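Local coordinates for protein homocysteine S-methyltransferase (Escherichia coli, PDB 5DMM) that transfers a methyl group from S-methylmethionine, or less efficiently from S-adenosylmethionine, to homocysteine, yielding methionine, with zinc as cofactor, at residues 23-28 with 56-61; 152-157 with 180-185. All blocks are in the same frame, centred on the assembly; numbering follows the deposited sequence.

In the fold
Both contacts join pairs of helices in the TIM barrel that makes up this monomer. Contact 1 comes first in the chain and closes before contact 2 opens. It sets the short helix 24-29, in the connection after the first barrel strand, 17-18, against outer helix 48-61, which precedes the second, 65-67. Contact 2 pairs outer helices 143-159 and 173-183, which lie before and after strand 164-170. The two centres are about 27 Å apart, on opposite sides of the chain's centre, and the contacts do not touch. Contact 1 flanks the active-site end: the Tyr58 side chain is about 9 Å from the bound homocysteine. Contact 2 packs the outer helical layer away from the annotated sites.

Contact 1: 23-28 with 56-61; sequences MATELE and LDYYRA
Glu26 and Asp57 face each other with their carboxylates. OE1 of Glu26 lies 3.1 Å from OD2 of Asp57, and OE2 of Glu26 is 3.4 Å from the same OD2. Both pairs are acceptor against acceptor, so nothing bonds them directly. The two carboxylate planes are turned 77° apart. Arg30, outside the two segments, probably offsets the repulsion between these like charges: its NH2 forms salt bridges with Glu26 OE1 and Asp57 OD2. A water within reach of both can donate to Glu26 OE2 (3.2 Å) and, weakly, to Asp57 OD1 (2.7 Å), though it has more acceptors around it than protons to give.

The torsions place these groups. The Glu26 chain is bent at CB-CG (chi2 -93°), which folds the carboxylate over instead of extending it. Asp57 points its CB at helix 24-29, and CG roughly anti to its own N (chi1 -152°) carries the carboxylate on to Glu26. An alanine in place of Glu26 would probably leave Arg30 with Asp57 alone of this acidic pair to bind, and open a gap beside Pro300.

Tyr58 carries the other half of the contact. Its ring reaches towards the first helix, and its OH ends 4.4 Å from Thr25 OG1. These hydroxyls have other partners: Tyr58 OH bonds to the carbonyl of Ala22, and Thr25 OG1 to that of Thr298. Pro300 touches Glu26, Asp57 and Tyr58, so helix 300-309 covers part of the contact.

The side chain of Thr25 lies about 7 Å from that of Cys296, a predicted zinc ligand. The arrangement sets a short helix of the first strand-to-helix connection of a TIM barrel against outer helix 48-61, beside the zinc and homocysteine site.

Contact 2: 152-157 with 180-185; sequences PRVEAL and AELLTA
Val154 and Leu183 mark the nearest backbone approach of the two segments, with their CA atoms 8.2 Å apart. Only side chains bridge the gap; no hydrogen bond crosses it.

Val154 carries the contact from its side. It points at the other helix and divides its two methyls between two leucines. CG2 meets CD2 of Leu182 at 4.0 Å, and the two side chains approach tip to tip. CG1 lies 4.2 Å from CD2 of Leu183. The valine torsion explains the split: with chi1 at 166°, CG1 is anti to the backbone N, while CG2 lies beside that N. Leu182 has CG anti to its own N (chi1 179°), which stretches the chain towards Val154. Leu183 starts off at an angle to the partner helix, but its end swings nearer.

Helix 143-159 runs into strand 164-170, and that strand leads to helix 173-183. The contact therefore joins the helices before and after one strand, as neighbouring outer helices pack in a TIM barrel. Leu165 of that strand touches both Val154 and Leu183, so the barrel wall closes the inner side of this apolar cluster. Leu182 also packs on His150 and Arg151 of the first helix, one turn before Val154.

Polar links lie at the margin. Glu155 OE2 is hydrogen-bonded to Tyr186 OH, which ties the first helix to the chain just beyond 180-185. Near the end of helix 173-183, Thr184 folds back on its own backbone. Its OG1 donates to the carbonyl O of Glu181 at 2.6 Å, in the carbonyl plane and with a C=O...donor angle of 151°. The same oxygen accepts from Thr184 N at 3.2 Å.

Contact 1: 23-28 with 56-61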
ATOM      1  N   MET A  23       1.469  -4.358   9.654  1.00 18.91           N
ATOM      2  CA  MET A  23       2.651  -4.066  10.450  1.00 18.15           C
ATOM      3  C   MET A  23       2.275  -4.061  11.931  1.00 23.69           C
ATOM      4  O   MET A  23       2.991  -4.616  12.770  1.00 20.75           O
ATOM      5  CB  MET A  23       3.237  -2.713   9.995  1.00 23.63           C
ATOM      6  CG  MET A  23       4.330  -2.087  10.846  1.00 24.64           C
ATOM      7  SD  MET A  23       5.815  -3.095  10.949  1.00 24.56           S
ATOM      8  CE  MET A  23       6.460  -3.069   9.272  1.00 20.78           C
ATOM      9  N   ALA A  24       1.122  -3.467  12.233  1.00 21.21           N
ATOM     10  CA  ALA A  24       0.693  -3.216  13.614  1.00 29.32           C
ATOM     11  C   ALA A  24       0.567  -4.473  14.472  1.00 29.64           C
ATOM     12  O   ALA A  24       1.016  -4.485  15.622  1.00 27.04           O
ATOM     13  CB  ALA A  24      -0.634  -2.470  13.610  1.00 28.83           C
ATOM     14  N   THR A  25      -0.060  -5.515  13.920  1.00 26.17           N
ATOM     15  CA  THR A  25      -0.246  -6.778  14.638  1.00 29.43           C
ATOM     16  C   THR A  25       1.076  -7.309  15.167  1.00 26.81           C
ATOM     17  O   THR A  25       1.193  -7.697  16.330  1.00 23.01           O
ATOM     18  CB  THR A  25      -0.881  -7.865  13.738  1.00 30.17           C
ATOM     19  OG1 THR A  25      -0.157  -7.949  12.502  1.00 24.67           O
ATOM     20  CG2 THR A  25      -2.324  -7.538  13.436  1.00 29.46           C
ATOM     21  N   GLU A  26       2.071  -7.307  14.292  1.00 24.93           N
ATOM     22  CA  GLU A  26       3.376  -7.861  14.592  1.00 21.17           C
ATOM     23  C   GLU A  26       4.144  -7.007  15.590  1.00 23.35           C
ATOM     24  O   GLU A  26       4.836  -7.535  16.451  1.00 21.90           O
ATOM     25  CB  GLU A  26       4.178  -8.026  13.301  1.00 25.55           C
ATOM     26  CG  GLU A  26       3.911  -9.352  12.597  1.00 29.50           C
ATOM     27  CD  GLU A  26       4.898 -10.431  13.014  1.00 28.26           C
ATOM     28  OE1 GLU A  26       6.036 -10.077  13.404  1.00 30.36           O
ATOM     29  OE2 GLU A  26       4.547 -11.628  12.954  1.00 24.42           O
ATOM     30  N   LEU A  27       4.027  -5.689  15.472  1.00 20.25           N
ATOM     31  CA  LEU A  27       4.712  -4.803  16.421  1.00 18.16           C
ATOM     32  C   LEU A  27       4.129  -4.954  17.816  1.00 22.65           C
ATOM     33  O   LEU A  27       4.864  -5.010  18.813  1.00 22.53           O
ATOM     34  CB  LEU A  27       4.616  -3.350  15.965  1.00 20.91           C
ATOM     35  CG  LEU A  27       5.418  -2.993  14.718  1.00 22.70           C
ATOM     36  CD1 LEU A  27       5.202  -1.520  14.342  1.00 18.10           C
ATOM     37  CD2 LEU A  27       6.906  -3.258  14.952  1.00 17.43           C
ATOM     38  N   GLU A  28       2.804  -5.013  17.889  1.00 20.21           N
ATOM     39  CA  GLU A  28       2.121  -5.231  19.158  1.00 26.11           C
ATOM     40  C   GLU A  28       2.480  -6.568  19.812  1.00 26.43           C
ATOM     41  O   GLU A  28       2.647  -6.645  21.037  1.00 22.02           O
ATOM     42  CB  GLU A  28       0.610  -5.145  18.953  1.00 31.12           C
ATOM     43  CG  GLU A  28       0.125  -3.751  18.619  1.00 35.34           C
ATOM     44  CD  GLU A  28      -1.377  -3.648  18.686  1.00 46.31           C
ATOM     45  OE1 GLU A  28      -2.047  -4.672  18.422  1.00 50.10           O
ATOM     46  OE2 GLU A  28      -1.886  -2.552  19.016  1.00 56.13           O
ATOM     47  N   LEU A  56      11.303  -8.343   7.565  1.00 16.98           N
ATOM     48  CA  LEU A  56      12.053  -9.575   7.337  1.00 17.25           C
ATOM     49  C   LEU A  56      11.147 -10.790   7.546  1.00 18.91           C
ATOM     50  O   LEU A  56      11.190 -11.754   6.778  1.00 17.44           O
ATOM     51  CB  LEU A  56      13.269  -9.643   8.261  1.00 17.76           C
ATOM     52  CG  LEU A  56      14.079 -10.942   8.210  1.00 20.45           C
ATOM     53  CD1 LEU A  56      14.647 -11.176   6.810  1.00 20.84           C
ATOM     54  CD2 LEU A  56      15.188 -10.926   9.271  1.00 20.03           C
ATOM     55  N   ASP A  57      10.322 -10.724   8.583  1.00 15.91           N
ATOM     56  CA  ASP A  57       9.311 -11.746   8.867  1.00 19.28           C
ATOM     57  C   ASP A  57       8.402 -12.029   7.661  1.00 18.50           C
ATOM     58  O   ASP A  57       8.106 -13.188   7.319  1.00 17.33           O
ATOM     59  CB  ASP A  57       8.464 -11.282  10.051  1.00 20.56           C
ATOM     60  CG  ASP A  57       7.883 -12.419  10.842  1.00 33.62           C
ATOM     61  OD1 ASP A  57       7.514 -13.455  10.240  1.00 36.48           O
ATOM     62  OD2 ASP A  57       7.790 -12.265  12.081  1.00 38.57           O
ATOM     63  N   TYR A  58       7.946 -10.962   7.019  1.00 16.60           N
ATOM     64  CA  TYR A  58       7.056 -11.125   5.873  1.00 17.15           C
ATOM     65  C   TYR A  58       7.799 -11.672   4.652  1.00 17.40           C
ATOM     66  O   TYR A  58       7.250 -12.495   3.921  1.00 17.67           O
ATOM     67  CB  TYR A  58       6.360  -9.799   5.529  1.00 15.29           C
ATOM     68  CG  TYR A  58       5.115  -9.554   6.360  1.00 13.17           C
ATOM     69  CD1 TYR A  58       3.998 -10.376   6.217  1.00 15.47           C
ATOM     70  CD2 TYR A  58       5.048  -8.497   7.279  1.00 15.57           C
ATOM     71  CE1 TYR A  58       2.860 -10.173   6.949  1.00 14.50           C
ATOM     72  CE2 TYR A  58       3.893  -8.284   8.034  1.00 16.53           C
ATOM     73  CZ  TYR A  58       2.805  -9.146   7.860  1.00 16.88           C
ATOM     74  OH  TYR A  58       1.636  -8.984   8.565  1.00 14.54           O
ATOM     75  N   TYR A  59       9.029 -11.224   4.412  1.00 18.28           N
ATOM     76  CA  TYR A  59       9.788 -11.797   3.295  1.00 17.84           C
ATOM     77  C   TYR A  59      10.002 -13.303   3.524  1.00 20.27           C
ATOM     78  O   TYR A  59       9.955 -14.087   2.585  1.00 20.49           O
ATOM     79  CB  TYR A  59      11.136 -11.097   3.109  1.00 18.77           C
ATOM     80  CG  TYR A  59      11.128  -9.729   2.426  1.00 16.77           C
ATOM     81  CD1 TYR A  59      10.471  -9.512   1.210  1.00 15.82           C
ATOM     82  CD2 TYR A  59      11.827  -8.665   2.986  1.00 17.21           C
ATOM     83  CE1 TYR A  59      10.500  -8.260   0.584  1.00 16.16           C
ATOM     84  CE2 TYR A  59      11.865  -7.411   2.364  1.00 16.09           C
ATOM     85  CZ  TYR A  59      11.193  -7.219   1.165  1.00 17.69           C
ATOM     86  OH  TYR A  59      11.220  -5.994   0.548  1.00 16.15           O
ATOM     87  N   ARG A  60      10.228 -13.697   4.777  1.00 19.07           N
ATOM     88  CA  ARG A  60      10.378 -15.108   5.125  1.00 23.88           C
ATOM     89  C   ARG A  60       9.097 -15.890   4.861  1.00 22.80           C
ATOM     90  O   ARG A  60       9.147 -17.039   4.425  1.00 24.70           O
ATOM     91  CB  ARG A  60      10.784 -15.274   6.591  1.00 22.46           C
ATOM     92  CG  ARG A  60      12.221 -14.923   6.878  1.00 27.89           C
ATOM     93  CD  ARG A  60      12.556 -15.150   8.350  1.00 27.77           C
ATOM     94  NE  ARG A  60      13.996 -15.094   8.560  1.00 29.96           N
ATOM     95  CZ  ARG A  60      14.570 -14.690   9.682  1.00 31.56           C
ATOM     96  NH1 ARG A  60      13.819 -14.293  10.704  1.00 35.92           N
ATOM     97  NH2 ARG A  60      15.893 -14.680   9.783  1.00 36.25           N
ATOM     98  N   ALA A  61       7.953 -15.259   5.115  1.00 19.61           N
ATOM     99  CA  ALA A  61       6.659 -15.901   4.928  1.00 18.34           C
ATOM    100  C   ALA A  61       6.303 -16.050   3.445  1.00 22.82           C
ATOM    101  O   ALA A  61       5.366 -16.768   3.093  1.00 21.82           O
ATOM    102  CB  ALA A  61       5.581 -15.123   5.653  1.00 20.90           C
TER
HETATM  103  O   HOH W   1       6.075 -14.337  12.300  1.00 25.73           O

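Contact 2: 152-157 with 180-185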
ATOM      1  N   PRO A 152       5.524  16.073  -0.361  1.00 15.54           N
ATOM      2  CA  PRO A 152       6.743  15.738   0.406  1.00 16.48           C
ATOM      3  C   PRO A 152       6.957  14.239   0.643  1.00 14.50           C
ATOM      4  O   PRO A 152       8.105  13.773   0.623  1.00 16.21           O
ATOM      5  CB  PRO A 152       6.526  16.424   1.757  1.00 17.45           C
ATOM      6  CG  PRO A 152       5.419  17.371   1.577  1.00 19.62           C
ATOM      7  CD  PRO A 152       4.589  16.892   0.433  1.00 18.51           C
ATOM      8  N   ARG A 153       5.875  13.497   0.862  1.00 13.17           N
ATOM      9  CA  ARG A 153       6.000  12.055   1.097  1.00 12.93           C
ATOM     10  C   ARG A 153       6.360  11.324  -0.198  1.00 16.19           C
ATOM     11  O   ARG A 153       7.185  10.405  -0.189  1.00 15.08           O
ATOM     12  CB  ARG A 153       4.718  11.475   1.702  1.00 12.57           C
ATOM     13  CG  ARG A 153       4.708   9.942   1.750  1.00 14.46           C
ATOM     14  CD  ARG A 153       3.528   9.420   2.558  1.00 15.10           C
ATOM     15  NE  ARG A 153       2.271   9.964   2.068  1.00 15.41           N
ATOM     16  CZ  ARG A 153       1.084   9.709   2.604  1.00 15.89           C
ATOM     17  NH1 ARG A 153       0.985   8.898   3.658  1.00 18.57           N
ATOM     18  NH2 ARG A 153      -0.007  10.260   2.083  1.00 15.30           N
ATOM     19  N   VAL A 154       5.748  11.714  -1.312  1.00 14.64           N
ATOM     20  CA  VAL A 154       6.121  11.122  -2.593  1.00 12.54           C
ATOM     21  C   VAL A 154       7.610  11.335  -2.851  1.00 15.12           C
ATOM     22  O   VAL A 154       8.322  10.405  -3.206  1.00 14.35           O
ATOM     23  CB  VAL A 154       5.291  11.701  -3.768  1.00 15.84           C
ATOM     24  CG1 VAL A 154       5.912  11.332  -5.100  1.00 15.07           C
ATOM     25  CG2 VAL A 154       3.845  11.194  -3.691  1.00 16.39           C
ATOM     26  N   GLU A 155       8.089  12.561  -2.640  1.00 14.21           N
ATOM     27  CA  GLU A 155       9.492  12.849  -2.882  1.00 15.33           C
ATOM     28  C   GLU A 155      10.416  12.053  -1.958  1.00 13.52           C
ATOM     29  O   GLU A 155      11.407  11.478  -2.408  1.00 16.79           O
ATOM     30  CB  GLU A 155       9.736  14.357  -2.761  1.00 16.25           C
ATOM     31  CG  GLU A 155       9.203  15.078  -3.993  1.00 15.63           C
ATOM     32  CD  GLU A 155       9.449  16.590  -4.006  1.00 25.19           C
ATOM     33  OE1 GLU A 155      10.085  17.123  -3.073  1.00 23.25           O
ATOM     34  OE2 GLU A 155       8.992  17.245  -4.969  1.00 20.95           O
ATOM     35  N   ALA A 156      10.061  11.973  -0.683  1.00 13.57           N
ATOM     36  CA  ALA A 156      10.897  11.290   0.297  1.00 17.73           C
ATOM     37  C   ALA A 156      10.972   9.786   0.023  1.00 16.18           C
ATOM     38  O   ALA A 156      12.039   9.176   0.154  1.00 15.89           O
ATOM     39  CB  ALA A 156      10.372  11.550   1.701  1.00 16.57           C
ATOM     40  N   LEU A 157       9.846   9.199  -0.375  1.00 14.12           N
ATOM     41  CA  LEU A 157       9.794   7.761  -0.666  1.00 13.63           C
ATOM     42  C   LEU A 157      10.632   7.421  -1.908  1.00 13.73           C
ATOM     43  O   LEU A 157      11.354   6.422  -1.931  1.00 16.06           O
ATOM     44  CB  LEU A 157       8.341   7.299  -0.861  1.00 13.17           C
ATOM     45  CG  LEU A 157       7.422   7.286   0.373  1.00 11.75           C
ATOM     46  CD1 LEU A 157       5.966   7.027  -0.044  1.00 12.40           C
ATOM     47  CD2 LEU A 157       7.839   6.218   1.398  1.00 13.06           C
ATOM     48  N   ALA A 180      -2.656  11.209  -9.355  1.00 15.81           N
ATOM     49  CA  ALA A 180      -2.178  10.755 -10.661  1.00 15.13           C
ATOM     50  C   ALA A 180      -1.456  11.896 -11.379  1.00 17.13           C
ATOM     51  O   ALA A 180      -0.412  11.690 -12.009  1.00 18.97           O
ATOM     52  CB  ALA A 180      -3.336  10.230 -11.516  1.00 15.39           C
ATOM     53  N   GLU A 181      -2.007  13.098 -11.269  1.00 17.62           N
ATOM     54  CA  GLU A 181      -1.358  14.285 -11.829  1.00 20.40           C
ATOM     55  C   GLU A 181       0.016  14.525 -11.192  1.00 19.96           C
ATOM     56  O   GLU A 181       1.007  14.763 -11.882  1.00 18.24           O
ATOM     57  CB  GLU A 181      -2.240  15.519 -11.633  1.00 21.04           C
ATOM     58  CG  GLU A 181      -3.440  15.597 -12.566  1.00 25.79           C
ATOM     59  CD  GLU A 181      -3.073  16.114 -13.946  1.00 35.58           C
ATOM     60  OE1 GLU A 181      -2.727  17.320 -14.063  1.00 34.13           O
ATOM     61  OE2 GLU A 181      -3.133  15.314 -14.911  1.00 32.01           O
ATOM     62  N   LEU A 182       0.052  14.465  -9.867  1.00 18.82           N
ATOM     63  CA  LEU A 182       1.293  14.640  -9.110  1.00 16.68           C
ATOM     64  C   LEU A 182       2.416  13.700  -9.571  1.00 20.14           C
ATOM     65  O   LEU A 182       3.571  14.111  -9.690  1.00 17.74           O
ATOM     66  CB  LEU A 182       1.026  14.439  -7.617  1.00 16.70           C
ATOM     67  CG  LEU A 182       2.248  14.557  -6.697  1.00 15.66           C
ATOM     68  CD1 LEU A 182       2.928  15.918  -6.852  1.00 20.77           C
ATOM     69  CD2 LEU A 182       1.844  14.333  -5.248  1.00 15.98           C
ATOM     70  N   LEU A 183       2.084  12.440  -9.832  1.00 15.27           N
ATOM     71  CA  LEU A 183       3.100  11.459 -10.201  1.00 14.65           C
ATOM     72  C   LEU A 183       3.801  11.776 -11.518  1.00 15.66           C
ATOM     73  O   LEU A 183       4.953  11.395 -11.703  1.00 15.88           O
ATOM     74  CB  LEU A 183       2.488  10.045 -10.281  1.00 18.13           C
ATOM     75  CG  LEU A 183       2.074   9.528  -8.904  1.00 23.83           C
ATOM     76  CD1 LEU A 183       1.686   8.064  -8.987  1.00 30.75           C
ATOM     77  CD2 LEU A 183       3.180   9.750  -7.884  1.00 27.52           C
ATOM     78  N   THR A 184       3.116  12.462 -12.433  1.00 17.33           N
ATOM     79  CA  THR A 184       3.737  12.808 -13.704  1.00 16.22           C
ATOM     80  C   THR A 184       4.926  13.759 -13.529  1.00 17.66           C
ATOM     81  O   THR A 184       5.791  13.829 -14.401  1.00 16.88           O
ATOM     82  CB  THR A 184       2.707  13.443 -14.695  1.00 20.46           C
ATOM     83  OG1 THR A 184       2.253  14.711 -14.196  1.00 20.14           O
ATOM     84  CG2 THR A 184       1.517  12.510 -14.886  1.00 20.76           C
ATOM     85  N   ALA A 185       4.992  14.461 -12.392  1.00 16.39           N
ATOM     86  CA  ALA A 185       6.114  15.344 -12.121  1.00 19.64           C
ATOM     87  C   ALA A 185       7.359  14.569 -11.674  1.00 16.11           C
ATOM     88  O   ALA A 185       8.418  15.171 -11.457  1.00 17.21           O
ATOM     89  CB  ALA A 185       5.730  16.379 -11.072  1.00 18.16           C
TER